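Local coordinates for protein putative phosphatase (DUF442) (Shewanella putrefaciens, PDB 3GXG) that probably acts as a phosphatase of the dual-specificity and tyrosine phosphatase superfamily, hydrolysing phosphate esters, at residues F113-Q118 against A146-V151. Numbering follows the deposited sequence. Where two conformers were deposited one is given.
Sequences FAYLYQ and ALLTEV
L116 reaches across to the helix of A146-V151 and sets its forked end between L148 and V151. Its CD2 makes the closest approaches, lying 3.8 Å from CD2 of L148 and equally 3.8 Å from CG1 of V151. The other methyl, CD1, also touches both neighbours, 4.1 Å from CG1 of V151 and as far from CD2 of L148. V151 swings that CG1 anti to its backbone N (chi1 174°), which turns the methyl toward the incoming leucine.

L148 starts from the flank of its helix, yet in the conformer described its CD2 bends back into the interface and is shared: besides L116 it meets CD2 of the Y115 ring at 4.1 Å, an oblique approach. F113 leaves its helix pointing away from A146-V151, but its ring comes back through CE1, 4.1 Å from CD2 of L147, the two side chains crossing at about a right angle. The contact is wholly apolar and buried.

The two segments run nearly parallel, 8° apart, with axes 11.0 Å from each other, a spacing filled by leucine and valine methyls between the two rings. Helix 108-120 follows the central strand 100-103 and a loop that, as in cysteine-dependent phosphatases, probably forms the phosphate-binding P-loop; here it packs against helix 142-153. Helix 82-93 adjoins F113 through V85, while Y115 leans on M127 and T130 of the short helix 127-130.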
loop_
_atom_site.group_PDB
_atom_site.type_symbol
_atom_site.label_atom_id
_atom_site.label_comp_id
_atom_site.label_asym_id
_atom_site.label_seq_id
_atom_site.Cartn_x
_atom_site.Cartn_y
_atom_site.Cartn_z
ATOM N N PHE A 113 -1.292 3.814 -5.170
ATOM C CA PHE A 113 -0.750 2.756 -6.049
ATOM C C PHE A 113 -1.819 1.706 -6.357
ATOM O O PHE A 113 -1.984 1.282 -7.494
ATOM C CB PHE A 113 0.501 2.151 -5.409
ATOM C CG PHE A 113 1.776 2.900 -5.755
ATOM C CD1 PHE A 113 1.823 4.297 -5.770
ATOM C CD2 PHE A 113 2.930 2.196 -6.058
ATOM C CE1 PHE A 113 2.978 4.977 -6.131
ATOM C CE2 PHE A 113 4.101 2.860 -6.400
ATOM C CZ PHE A 113 4.141 4.250 -6.411
ATOM N N ALA A 114 -2.585 1.324 -5.334
ATOM C CA ALA A 114 -3.679 0.370 -5.526
ATOM C C ALA A 114 -4.706 0.922 -6.538
ATOM O O ALA A 114 -5.165 0.208 -7.459
ATOM C CB ALA A 114 -4.336 0.009 -4.217
ATOM N N TYR A 115 -5.043 2.196 -6.383
ATOM C CA TYR A 115 -5.932 2.878 -7.295
ATOM C C TYR A 115 -5.426 2.769 -8.748
ATOM O O TYR A 115 -6.163 2.419 -9.640
ATOM C CB TYR A 115 -6.110 4.355 -6.900
ATOM C CG TYR A 115 -6.891 5.109 -7.947
ATOM C CD1 TYR A 115 -8.244 4.937 -8.041
ATOM C CD2 TYR A 115 -6.254 5.930 -8.876
ATOM C CE1 TYR A 115 -8.991 5.565 -8.991
ATOM C CE2 TYR A 115 -7.023 6.584 -9.877
ATOM C CZ TYR A 115 -8.394 6.362 -9.920
ATOM O OH TYR A 115 -9.154 6.976 -10.902
ATOM N N LEU A 116 -4.179 3.150 -8.975
ATOM C CA LEU A 116 -3.663 3.180 -10.332
ATOM C C LEU A 116 -3.603 1.784 -10.940
ATOM O O LEU A 116 -3.869 1.590 -12.119
ATOM C CB LEU A 116 -2.288 3.852 -10.339
ATOM C CG LEU A 116 -2.276 5.372 -10.066
ATOM C CD1 LEU A 116 -0.836 5.877 -9.873
ATOM C CD2 LEU A 116 -3.001 6.171 -11.178
ATOM N N TYR A 117 -3.271 0.796 -10.123
ATOM C CA TYR A 117 -3.293 -0.594 -10.590
ATOM C C TYR A 117 -4.679 -1.029 -11.014
ATOM O O TYR A 117 -4.852 -1.605 -12.094
ATOM C CB TYR A 117 -2.734 -1.547 -9.511
ATOM C CG TYR A 117 -2.998 -3.017 -9.809
ATOM C CD1 TYR A 117 -2.230 -3.713 -10.740
ATOM C CD2 TYR A 117 -4.000 -3.696 -9.134
ATOM C CE1 TYR A 117 -2.479 -5.096 -11.010
ATOM C CE2 TYR A 117 -4.270 -5.045 -9.409
ATOM C CZ TYR A 117 -3.494 -5.723 -10.341
ATOM O OH TYR A 117 -3.796 -7.036 -10.596
ATOM N N GLN A 118 -5.683 -0.782 -10.189
ATOM C CA GLN A 118 -7.048 -1.173 -10.518
ATOM C C GLN A 118 -7.547 -0.408 -11.751
ATOM O O GLN A 118 -8.279 -0.948 -12.594
ATOM C CB GLN A 118 -7.961 -0.961 -9.315
ATOM C CG GLN A 118 -7.539 -1.842 -8.116
ATOM C CD GLN A 118 -8.567 -1.812 -7.023
ATOM O OE1 GLN A 118 -9.203 -0.790 -6.790
ATOM N NE2 GLN A 118 -8.760 -2.949 -6.362
ATOM N N ALA A 146 0.408 15.291 -9.672
ATOM C CA ALA A 146 1.105 15.086 -10.945
ATOM C C ALA A 146 1.234 13.622 -11.319
ATOM O O ALA A 146 0.973 13.228 -12.456
ATOM C CB ALA A 146 2.493 15.749 -10.919
ATOM N N LEU A 147 1.663 12.806 -10.358
ATOM C CA LEU A 147 1.806 11.375 -10.629
ATOM C C LEU A 147 0.465 10.735 -11.057
ATOM O O LEU A 147 0.397 9.988 -12.063
ATOM C CB LEU A 147 2.373 10.666 -9.380
ATOM C CG LEU A 147 2.623 9.171 -9.568
ATOM C CD1 LEU A 147 3.953 8.894 -10.271
ATOM C CD2 LEU A 147 2.602 8.449 -8.188
ATOM N N LEU A 148 -0.584 10.973 -10.263
ATOM C CA LEU A 148 -1.910 10.446 -10.559
ATOM C C LEU A 148 -2.386 10.884 -11.934
ATOM O O LEU A 148 -2.920 10.078 -12.703
ATOM C CB LEU A 148 -2.919 10.896 -9.507
ATOM C CG LEU A 148 -2.720 10.136 -8.211
ATOM C CD1 LEU A 148 -3.288 10.917 -7.080
ATOM C CD2 LEU A 148 -3.348 8.728 -8.337
ATOM N N THR A 149 -2.127 12.144 -12.271
ATOM C CA THR A 149 -2.536 12.685 -13.561
ATOM C C THR A 149 -1.795 12.026 -14.729
ATOM O O THR A 149 -2.413 11.586 -15.709
ATOM C CB THR A 149 -2.392 14.214 -13.580
ATOM O OG1 THR A 149 -3.211 14.797 -12.548
ATOM C CG2 THR A 149 -2.812 14.770 -14.938
ATOM N N GLU A 150 -0.468 11.954 -14.614
ATOM C CA GLU A 150 0.345 11.359 -15.689
ATOM C C GLU A 150 0.048 9.880 -15.898
ATOM O O GLU A 150 -0.023 9.430 -17.041
ATOM C CB GLU A 150 1.861 11.558 -15.467
ATOM C CG GLU A 150 2.715 10.751 -16.497
ATOM C CD GLU A 150 4.233 10.881 -16.338
ATOM O OE1 GLU A 150 4.684 11.544 -15.357
ATOM O OE2 GLU A 150 4.956 10.272 -17.189
ATOM N N VAL A 151 -0.089 9.101 -14.828
ATOM C CA VAL A 151 -0.343 7.675 -15.011
ATOM C C VAL A 151 -1.771 7.492 -15.531
ATOM O O VAL A 151 -1.990 6.689 -16.450
ATOM C CB VAL A 151 -0.047 6.857 -13.730
ATOM C CG1 VAL A 151 -0.449 5.375 -13.893
ATOM C CG2 VAL A 151 1.435 6.963 -13.317
#